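Local coordinates for protein putative hydrolase (PDB 3CMN) that is a putative hydrolase of the zincin-like metallopeptidase family, probably a metal-dependent peptidase, captured here as an apoenzyme of predominantly helical fold, at residues H184-T187 / H188-E191; M261-I264 / E265-N269; E175-R178 / L179-L183. All coordinates share one frame; numbering follows the deposited sequence.

Contact 1: H184-T187 / H188-E191; sequences HEMT and HAFE
Met186 and Phe190, one turn apart on helix 174-193, form the close-packed side of this contact. The methionine CG stands anti to the backbone N (chi1 -173°), and two further bends bring the thioether methyl round to the residues that follow. Met186 CE lies 3.5 Å from Phe190 CD1 and 3.2 Å from Ala189 CB, a value too close to be trusted exactly. Met186 SD sits at the edge of the phenyl ring, 5.2 Å from the Phe190 centroid, a Met-aromatic contact. A flexible, unbranched methionine can follow this bent path, the small alanine keeps the crowding to a single methyl, and Ile59 of helix 41-63 packs on both Met186 and Phe190.

The looser part is His184, partly exposed, whose ring meets that of buried His188 obliquely, planes at 56°. Their NE2 atoms are 3.4 Å apart at an angle too poor for a hydrogen bond. The backbone bond from His188 N to His184 O, 3.2 Å long, helps set their one-turn relation, while side-chain torsions bring the rings together. Buried Thr187 gives its hydroxyl to Leu183 O, and its CG2 lies 3.3 Å from Glu191 OE2, also buried. Two histidines on one helix face, with Glu185 following the first, match the HExxH signature of zincins, whose histidines bind zinc and whose glutamate assists the attacking water; no metal is bound to this pair here.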
ATOM      1  N   HIS A 184       4.461  -4.098   8.618  1.00 36.58           N
ATOM      2  CA  HIS A 184       4.352  -3.661   7.247  1.00 37.89           C
ATOM      3  C   HIS A 184       3.282  -2.549   7.164  1.00 38.04           C
ATOM      4  O   HIS A 184       3.474  -1.520   6.527  1.00 37.75           O
ATOM      5  CB  HIS A 184       3.982  -4.877   6.405  1.00 40.38           C
ATOM      6  CG  HIS A 184       3.819  -4.584   4.952  1.00 43.66           C
ATOM      7  ND1 HIS A 184       2.627  -4.783   4.288  1.00 45.57           N
ATOM      8  CD2 HIS A 184       4.694  -4.117   4.032  1.00 45.20           C
ATOM      9  CE1 HIS A 184       2.776  -4.451   3.019  1.00 47.48           C
ATOM     10  NE2 HIS A 184       4.019  -4.045   2.837  1.00 47.94           N
ATOM     11  N   GLU A 185       2.177  -2.760   7.858  1.00 38.08           N
ATOM     12  CA  GLU A 185       1.062  -1.822   7.894  1.00 38.66           C
ATOM     13  C   GLU A 185       1.454  -0.470   8.504  1.00 37.54           C
ATOM     14  O   GLU A 185       1.139   0.598   7.960  1.00 37.65           O
ATOM     15  CB  GLU A 185      -0.064  -2.424   8.738  1.00 42.03           C
ATOM     16  CG  GLU A 185      -1.447  -2.057   8.321  1.00 48.26           C
ATOM     17  CD  GLU A 185      -1.968  -2.980   7.248  1.00 51.69           C
ATOM     18  OE1 GLU A 185      -1.429  -2.932   6.117  1.00 52.11           O
ATOM     19  OE2 GLU A 185      -2.909  -3.754   7.546  1.00 53.09           O
ATOM     20  N   MET A 186       2.113  -0.523   9.658  1.00 32.71           N
ATOM     21  CA  MET A 186       2.519   0.681  10.349  1.00 31.26           C
ATOM     22  C   MET A 186       3.565   1.427   9.542  1.00 29.99           C
ATOM     23  O   MET A 186       3.578   2.658   9.515  1.00 28.79           O
ATOM     24  CB  MET A 186       3.057   0.346  11.744  1.00 31.19           C
ATOM     25  CG  MET A 186       3.367   1.561  12.615  1.00 30.32           C
ATOM     26  SD  MET A 186       1.905   2.382  13.208  1.00 28.28           S
ATOM     27  CE  MET A 186       1.669   3.486  11.939  1.00 36.23           C
ATOM     28  N   THR A 187       4.435   0.684   8.873  1.00 29.21           N
ATOM     29  CA  THR A 187       5.457   1.322   8.067  1.00 31.02           C
ATOM     30  C   THR A 187       4.796   2.218   7.024  1.00 31.08           C
ATOM     31  O   THR A 187       5.121   3.404   6.917  1.00 31.15           O
ATOM     32  CB  THR A 187       6.382   0.281   7.388  1.00 31.34           C
ATOM     33  OG1 THR A 187       7.073  -0.458   8.400  1.00 32.10           O
ATOM     34  CG2 THR A 187       7.420   0.974   6.519  1.00 31.35           C
ATOM     35  N   HIS A 188       3.841   1.662   6.288  1.00 30.70           N
ATOM     36  CA  HIS A 188       3.149   2.435   5.269  1.00 31.50           C
ATOM     37  C   HIS A 188       2.321   3.591   5.819  1.00 30.72           C
ATOM     38  O   HIS A 188       2.117   4.592   5.135  1.00 31.87           O
ATOM     39  CB  HIS A 188       2.295   1.512   4.407  1.00 31.59           C
ATOM     40  CG  HIS A 188       3.110   0.602   3.549  1.00 33.83           C
ATOM     41  ND1 HIS A 188       2.791   0.329   2.235  1.00 36.98           N
ATOM     42  CD2 HIS A 188       4.273  -0.044   3.796  1.00 35.85           C
ATOM     43  CE1 HIS A 188       3.731  -0.440   1.709  1.00 37.21           C
ATOM     44  NE2 HIS A 188       4.641  -0.679   2.637  1.00 37.04           N
ATOM     45  N   ALA A 189       1.861   3.464   7.056  1.00 29.75           N
ATOM     46  CA  ALA A 189       1.085   4.531   7.668  1.00 29.35           C
ATOM     47  C   ALA A 189       2.021   5.718   7.869  1.00 31.12           C
ATOM     48  O   ALA A 189       1.640   6.880   7.674  1.00 30.66           O
ATOM     49  CB  ALA A 189       0.522   4.075   8.991  1.00 28.87           C
ATOM     50  N   PHE A 190       3.251   5.409   8.269  1.00 31.69           N
ATOM     51  CA  PHE A 190       4.268   6.427   8.477  1.00 31.94           C
ATOM     52  C   PHE A 190       4.633   7.069   7.130  1.00 33.32           C
ATOM     53  O   PHE A 190       4.636   8.286   6.998  1.00 33.63           O
ATOM     54  CB  PHE A 190       5.525   5.806   9.111  1.00 31.87           C
ATOM     55  CG  PHE A 190       5.540   5.844  10.626  1.00 33.26           C
ATOM     56  CD1 PHE A 190       4.735   4.984  11.374  1.00 31.43           C
ATOM     57  CD2 PHE A 190       6.349   6.760  11.301  1.00 33.81           C
ATOM     58  CE1 PHE A 190       4.729   5.035  12.766  1.00 32.89           C
ATOM     59  CE2 PHE A 190       6.354   6.823  12.709  1.00 34.76           C
ATOM     60  CZ  PHE A 190       5.542   5.961  13.441  1.00 33.97           C
ATOM     61  N   GLU A 191       4.929   6.237   6.133  1.00 34.04           N
ATOM     62  CA  GLU A 191       5.309   6.716   4.811  1.00 34.13           C
ATOM     63  C   GLU A 191       4.239   7.612   4.189  1.00 35.39           C
ATOM     64  O   GLU A 191       4.557   8.568   3.481  1.00 35.21           O
ATOM     65  CB  GLU A 191       5.594   5.542   3.874  1.00 34.93           C
ATOM     66  CG  GLU A 191       6.693   4.605   4.354  1.00 37.41           C
ATOM     67  CD  GLU A 191       6.940   3.465   3.384  1.00 38.44           C
ATOM     68  OE1 GLU A 191       7.623   3.679   2.365  1.00 38.65           O
ATOM     69  OE2 GLU A 191       6.430   2.353   3.637  1.00 41.30           O
TER

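Contact 2: M261-I264 / E265-N269; sequences MSLI and EGYGN
Glu265 sets CG anti to its carbonyl carbon (chi1 -69°), which lays Glu265 CG 3.4 Å from Met261 O, one turn back; the bend at chi2 (-57°) then turns the carboxylate. Leu263 instead has CG anti to the backbone N (chi1 177°), sending its branches forward until Leu263 CD1 reaches the edge of the Tyr267 ring, 4.3 Å from Tyr267 CD1. This is a light apolar touch: both residues are buried, and the tyrosine ring meets Trp340 edge-to-face. Regular helical bonds hold the frame, Glu265 N to Met261 O at 3.1 Å and Gly266 N to Ser262 O at 2.8 Å. Gly268 N approaches Ile264 O from above the carbonyl plane, at 3.0 Å. Having no side chain, Gly268 lets Thr187 and Glu191 of helix 174-193 come against its CA, while the branched Ile264 packs on Phe192 of that helix. The carboxylate of Glu265 touches His188 and has a long, weak ion pair with Arg297. A glutamate brought beside HExxH by a downstream helix recalls the gluzincins, where such a residue completes the zinc site, but without metal here the resemblance remains only suggestive.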
ATOM      1  N   MET A 261       5.518   5.155  -5.921  1.00 33.60           N
ATOM      2  CA  MET A 261       5.051   3.848  -5.480  1.00 34.92           C
ATOM      3  C   MET A 261       6.245   2.921  -5.210  1.00 35.06           C
ATOM      4  O   MET A 261       6.269   2.187  -4.225  1.00 35.27           O
ATOM      5  CB  MET A 261       4.101   3.249  -6.534  1.00 34.03           C
ATOM      6  CG  MET A 261       2.610   3.370  -6.182  1.00 33.73           C
ATOM      7  SD  MET A 261       2.024   5.015  -5.672  1.00 37.51           S
ATOM      8  CE  MET A 261       2.075   4.862  -3.898  1.00 37.04           C
ATOM      9  N   SER A 262       7.250   2.985  -6.075  1.00 36.49           N
ATOM     10  CA  SER A 262       8.447   2.167  -5.924  1.00 37.20           C
ATOM     11  C   SER A 262       9.237   2.485  -4.646  1.00 37.07           C
ATOM     12  O   SER A 262       9.634   1.583  -3.903  1.00 37.53           O
ATOM     13  CB  SER A 262       9.345   2.347  -7.134  1.00 37.89           C
ATOM     14  OG  SER A 262      10.511   1.563  -6.989  1.00 43.19           O
ATOM     15  N   LEU A 263       9.466   3.768  -4.390  1.00 35.83           N
ATOM     16  CA  LEU A 263      10.192   4.180  -3.195  1.00 33.99           C
ATOM     17  C   LEU A 263       9.414   3.797  -1.931  1.00 33.64           C
ATOM     18  O   LEU A 263       9.983   3.312  -0.947  1.00 32.42           O
ATOM     19  CB  LEU A 263      10.409   5.693  -3.208  1.00 34.20           C
ATOM     20  CG  LEU A 263      11.103   6.136  -1.926  1.00 34.57           C
ATOM     21  CD1 LEU A 263      12.592   5.928  -2.094  1.00 35.36           C
ATOM     22  CD2 LEU A 263      10.788   7.573  -1.617  1.00 37.21           C
ATOM     23  N   ILE A 264       8.112   4.048  -1.955  1.00 32.81           N
ATOM     24  CA  ILE A 264       7.270   3.712  -0.824  1.00 35.00           C
ATOM     25  C   ILE A 264       7.426   2.218  -0.470  1.00 36.87           C
ATOM     26  O   ILE A 264       7.557   1.878   0.711  1.00 37.88           O
ATOM     27  CB  ILE A 264       5.789   4.066  -1.132  1.00 35.03           C
ATOM     28  CG1 ILE A 264       5.620   5.595  -1.084  1.00 34.05           C
ATOM     29  CG2 ILE A 264       4.859   3.379  -0.149  1.00 33.67           C
ATOM     30  CD1 ILE A 264       4.207   6.083  -1.300  1.00 31.46           C
ATOM     31  N   GLU A 265       7.433   1.342  -1.482  1.00 37.19           N
ATOM     32  CA  GLU A 265       7.583  -0.099  -1.254  1.00 39.18           C
ATOM     33  C   GLU A 265       9.002  -0.460  -0.835  1.00 37.95           C
ATOM     34  O   GLU A 265       9.203  -1.194   0.135  1.00 38.38           O
ATOM     35  CB  GLU A 265       7.218  -0.903  -2.508  1.00 42.28           C
ATOM     36  CG  GLU A 265       5.740  -0.865  -2.867  1.00 46.68           C
ATOM     37  CD  GLU A 265       4.853  -1.360  -1.737  1.00 49.37           C
ATOM     38  OE1 GLU A 265       5.030  -2.525  -1.314  1.00 50.23           O
ATOM     39  OE2 GLU A 265       3.983  -0.585  -1.273  1.00 49.95           O
ATOM     40  N   GLY A 266       9.976   0.067  -1.571  1.00 36.92           N
ATOM     41  CA  GLY A 266      11.372  -0.194  -1.274  1.00 35.39           C
ATOM     42  C   GLY A 266      11.809   0.340   0.076  1.00 35.45           C
ATOM     43  O   GLY A 266      12.506  -0.342   0.827  1.00 35.51           O
ATOM     44  N   TYR A 267      11.403   1.559   0.402  1.00 36.41           N
ATOM     45  CA  TYR A 267      11.776   2.125   1.686  1.00 36.14           C
ATOM     46  C   TYR A 267      11.056   1.346   2.778  1.00 37.33           C
ATOM     47  O   TYR A 267      11.609   1.101   3.850  1.00 37.41           O
ATOM     48  CB  TYR A 267      11.378   3.597   1.777  1.00 36.32           C
ATOM     49  CG  TYR A 267      12.316   4.387   2.655  1.00 35.44           C
ATOM     50  CD1 TYR A 267      13.346   5.140   2.093  1.00 35.10           C
ATOM     51  CD2 TYR A 267      12.204   4.355   4.046  1.00 34.61           C
ATOM     52  CE1 TYR A 267      14.243   5.845   2.882  1.00 36.20           C
ATOM     53  CE2 TYR A 267      13.100   5.058   4.855  1.00 35.73           C
ATOM     54  CZ  TYR A 267      14.125   5.807   4.260  1.00 36.80           C
ATOM     55  OH  TYR A 267      15.040   6.518   5.024  1.00 36.68           O
ATOM     56  N   GLY A 268       9.813   0.967   2.497  1.00 37.92           N
ATOM     57  CA  GLY A 268       9.039   0.212   3.463  1.00 38.65           C
ATOM     58  C   GLY A 268       9.637  -1.164   3.676  1.00 39.58           C
ATOM     59  O   GLY A 268       9.654  -1.666   4.799  1.00 38.14           O
ATOM     60  N   ASN A 269      10.134  -1.778   2.603  1.00 42.17           N
ATOM     61  CA  ASN A 269      10.735  -3.103   2.708  1.00 45.23           C
ATOM     62  C   ASN A 269      12.088  -3.020   3.405  1.00 46.29           C
ATOM     63  O   ASN A 269      12.589  -4.016   3.926  1.00 48.09           O
ATOM     64  CB  ASN A 269      10.901  -3.755   1.327  1.00 48.12           C
ATOM     65  CG  ASN A 269       9.572  -4.237   0.735  1.00 52.50           C
ATOM     66  OD1 ASN A 269       8.697  -4.729   1.457  1.00 54.02           O
ATOM     67  ND2 ASN A 269       9.425  -4.111  -0.585  1.00 53.39           N
TER

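Contact 3: E175-R178 / L179-L183; sequences EDFR and LWITL
Successive helical bonds join the carbonyls of Glu175, Asp176, Phe177 and Arg178 to the amides of Leu179, Trp180, Ile181 and Thr182, with a further weak bond from Leu179 N to Asp176 O. On this frame Phe177 holds CG anti to its backbone N (chi1 -176°), which turns the ring toward the next turn, where Ile181 and Trp180 meet it from the same side of its plane, Ile181 over the face and Trp180 obliquely. The isoleucine chain runs extended to Ile181 CD1, which stands 3.6 Å from the Phe177 centroid and 23° off the ring normal. This is a CH-pi contact, displaced toward the rim, so that Ile181 CD1 comes within 3.4 Å of both Phe177 CE2 and Phe177 CZ. Isoleucine suits such a position, for the terminal methyl of its unbranched arm can point C-H bonds into the pi face.

Trp180 is arranged differently. Its six-membered ring is nearly parallel to that of Phe177, at 15°, but displaced so far that little of one ring lies over the other, their centroids 5.7 Å apart. The closest approach is oblique, Phe177 CE1 to Trp180 CE3 at 3.6 Å. The indole NE1 binds Glu287, a polar anchor that phenylalanine lacks.

Thr182 OG1 donates to Arg178 O at 2.8 Å, and Thr182 N to the same oxygen at 3.0 Å. One carbonyl takes two donors, the hydroxyl tilted modestly from its plane and the amide well above it, and the hydroxyl of buried Thr182 has an acceptor within its own helix. The chemistry thus separates: apolar ring contacts join Phe177, Trp180 and Ile181, whereas Arg178 and Glu175 pair with Glu160 and Arg50 of neighbouring helices and Asp176 bonds Ser282, which probably fixes how this helix sits in the fold.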
ATOM      1  N   GLU A 175       1.667 -16.006  15.146  1.00 35.54           N
ATOM      2  CA  GLU A 175       2.201 -14.799  15.755  1.00 35.32           C
ATOM      3  C   GLU A 175       3.148 -14.010  14.859  1.00 34.82           C
ATOM      4  O   GLU A 175       3.002 -12.804  14.684  1.00 34.22           O
ATOM      5  CB  GLU A 175       2.922 -15.163  17.052  1.00 34.52           C
ATOM      6  CG  GLU A 175       3.450 -13.991  17.856  1.00 32.66           C
ATOM      7  CD  GLU A 175       2.360 -13.213  18.575  1.00 34.96           C
ATOM      8  OE1 GLU A 175       1.195 -13.676  18.615  1.00 35.41           O
ATOM      9  OE2 GLU A 175       2.677 -12.129  19.115  1.00 35.00           O
ATOM     10  N   ASP A 176       4.132 -14.693  14.297  1.00 35.99           N
ATOM     11  CA  ASP A 176       5.123 -14.026  13.462  1.00 36.65           C
ATOM     12  C   ASP A 176       4.577 -13.355  12.208  1.00 35.91           C
ATOM     13  O   ASP A 176       4.963 -12.225  11.880  1.00 35.17           O
ATOM     14  CB  ASP A 176       6.234 -15.011  13.103  1.00 37.65           C
ATOM     15  CG  ASP A 176       7.152 -15.295  14.275  1.00 40.52           C
ATOM     16  OD1 ASP A 176       6.714 -15.142  15.437  1.00 42.30           O
ATOM     17  OD2 ASP A 176       8.312 -15.682  14.040  1.00 42.95           O
ATOM     18  N   PHE A 177       3.682 -14.042  11.503  1.00 34.39           N
ATOM     19  CA  PHE A 177       3.115 -13.470  10.295  1.00 34.35           C
ATOM     20  C   PHE A 177       2.266 -12.231  10.582  1.00 34.56           C
ATOM     21  O   PHE A 177       2.343 -11.241   9.861  1.00 35.70           O
ATOM     22  CB  PHE A 177       2.279 -14.497   9.548  1.00 34.18           C
ATOM     23  CG  PHE A 177       1.734 -13.993   8.249  1.00 36.11           C
ATOM     24  CD1 PHE A 177       2.569 -13.353   7.326  1.00 38.16           C
ATOM     25  CD2 PHE A 177       0.395 -14.161   7.937  1.00 37.98           C
ATOM     26  CE1 PHE A 177       2.074 -12.887   6.106  1.00 37.59           C
ATOM     27  CE2 PHE A 177      -0.118 -13.702   6.723  1.00 39.21           C
ATOM     28  CZ  PHE A 177       0.730 -13.061   5.803  1.00 40.20           C
ATOM     29  N   ARG A 178       1.466 -12.275  11.640  1.00 32.72           N
ATOM     30  CA  ARG A 178       0.630 -11.134  11.972  1.00 31.23           C
ATOM     31  C   ARG A 178       1.419  -9.948  12.512  1.00 30.97           C
ATOM     32  O   ARG A 178       0.974  -8.810  12.403  1.00 31.82           O
ATOM     33  CB  ARG A 178      -0.482 -11.559  12.935  1.00 29.89           C
ATOM     34  CG  ARG A 178      -1.534 -12.379  12.231  1.00 28.54           C
ATOM     35  CD  ARG A 178      -2.584 -12.873  13.178  1.00 31.27           C
ATOM     36  NE  ARG A 178      -3.578 -13.671  12.473  1.00 31.59           N
ATOM     37  CZ  ARG A 178      -3.345 -14.865  11.947  1.00 31.07           C
ATOM     38  NH1 ARG A 178      -2.142 -15.417  12.044  1.00 31.98           N
ATOM     39  NH2 ARG A 178      -4.323 -15.507  11.325  1.00 33.23           N
ATOM     40  N   LEU A 179       2.582 -10.207  13.100  1.00 31.68           N
ATOM     41  CA  LEU A 179       3.416  -9.117  13.581  1.00 30.82           C
ATOM     42  C   LEU A 179       4.092  -8.546  12.343  1.00 30.09           C
ATOM     43  O   LEU A 179       4.295  -7.343  12.233  1.00 30.62           O
ATOM     44  CB  LEU A 179       4.481  -9.596  14.576  1.00 28.95           C
ATOM     45  CG  LEU A 179       5.482  -8.500  14.992  1.00 29.96           C
ATOM     46  CD1 LEU A 179       4.720  -7.331  15.636  1.00 26.04           C
ATOM     47  CD2 LEU A 179       6.527  -9.063  15.955  1.00 30.06           C
ATOM     48  N   TRP A 180       4.421  -9.428  11.408  1.00 31.90           N
ATOM     49  CA  TRP A 180       5.054  -9.033  10.162  1.00 34.53           C
ATOM     50  C   TRP A 180       4.105  -8.081   9.428  1.00 35.16           C
ATOM     51  O   TRP A 180       4.518  -7.038   8.923  1.00 35.64           O
ATOM     52  CB  TRP A 180       5.322 -10.264   9.294  1.00 34.80           C
ATOM     53  CG  TRP A 180       5.932  -9.941   7.956  1.00 37.84           C
ATOM     54  CD1 TRP A 180       7.257  -9.766   7.683  1.00 38.32           C
ATOM     55  CD2 TRP A 180       5.236  -9.725   6.716  1.00 39.84           C
ATOM     56  NE1 TRP A 180       7.431  -9.458   6.354  1.00 39.13           N
ATOM     57  CE2 TRP A 180       6.209  -9.425   5.737  1.00 40.02           C
ATOM     58  CE3 TRP A 180       3.885  -9.754   6.340  1.00 41.49           C
ATOM     59  CZ2 TRP A 180       5.878  -9.154   4.402  1.00 41.78           C
ATOM     60  CZ3 TRP A 180       3.556  -9.484   5.009  1.00 42.32           C
ATOM     61  CH2 TRP A 180       4.552  -9.189   4.059  1.00 42.71           C
ATOM     62  N   ILE A 181       2.832  -8.456   9.389  1.00 34.43           N
ATOM     63  CA  ILE A 181       1.792  -7.675   8.736  1.00 34.37           C
ATOM     64  C   ILE A 181       1.557  -6.342   9.419  1.00 34.12           C
ATOM     65  O   ILE A 181       1.376  -5.319   8.766  1.00 35.59           O
ATOM     66  CB  ILE A 181       0.476  -8.478   8.688  1.00 35.23           C
ATOM     67  CG1 ILE A 181       0.575  -9.510   7.564  1.00 36.40           C
ATOM     68  CG2 ILE A 181      -0.716  -7.557   8.477  1.00 35.97           C
ATOM     69  CD1 ILE A 181      -0.564 -10.470   7.526  1.00 36.95           C
ATOM     70  N   THR A 182       1.556  -6.354  10.740  1.00 33.35           N
ATOM     71  CA  THR A 182       1.355  -5.132  11.489  1.00 32.95           C
ATOM     72  C   THR A 182       2.505  -4.165  11.224  1.00 34.76           C
ATOM     73  O   THR A 182       2.291  -2.975  11.018  1.00 35.26           O
ATOM     74  CB  THR A 182       1.245  -5.435  12.991  1.00 32.12           C
ATOM     75  OG1 THR A 182       0.090  -6.257  13.219  1.00 30.02           O
ATOM     76  CG2 THR A 182       1.134  -4.152  13.794  1.00 27.98           C
ATOM     77  N   LEU A 183       3.727  -4.689  11.215  1.00 36.37           N
ATOM     78  CA  LEU A 183       4.914  -3.879  10.969  1.00 36.65           C
ATOM     79  C   LEU A 183       4.863  -3.278   9.572  1.00 36.19           C
ATOM     80  O   LEU A 183       5.184  -2.115   9.355  1.00 33.99           O
ATOM     81  CB  LEU A 183       6.167  -4.736  11.112  1.00 37.96           C
ATOM     82  CG  LEU A 183       6.545  -5.132  12.533  1.00 39.00           C
ATOM     83  CD1 LEU A 183       7.718  -6.095  12.497  1.00 38.31           C
ATOM     84  CD2 LEU A 183       6.885  -3.878  13.331  1.00 40.54           C
TER

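Along the chain contact 3 comes first, contact 1 follows directly on the same helix, 174-193, and contact 2 comes much later on helix 248-279. The centres of contacts 3 and 1 are about 13 Å apart, and Trp180 links them by meeting the ring of His184 in nearly parallel planes. Contacts 1 and 2 lie closer, about 10 Å between centres, and touch through His188 with Glu265 and Thr187 with Gly268. Contacts 2 and 3 do not touch; their centres are about 18 Å apart. The HExxH turn thus follows a turn packed by aromatic and aliphatic side chains and is faced by a second helix, an arrangement consistent with a zincin-like active site.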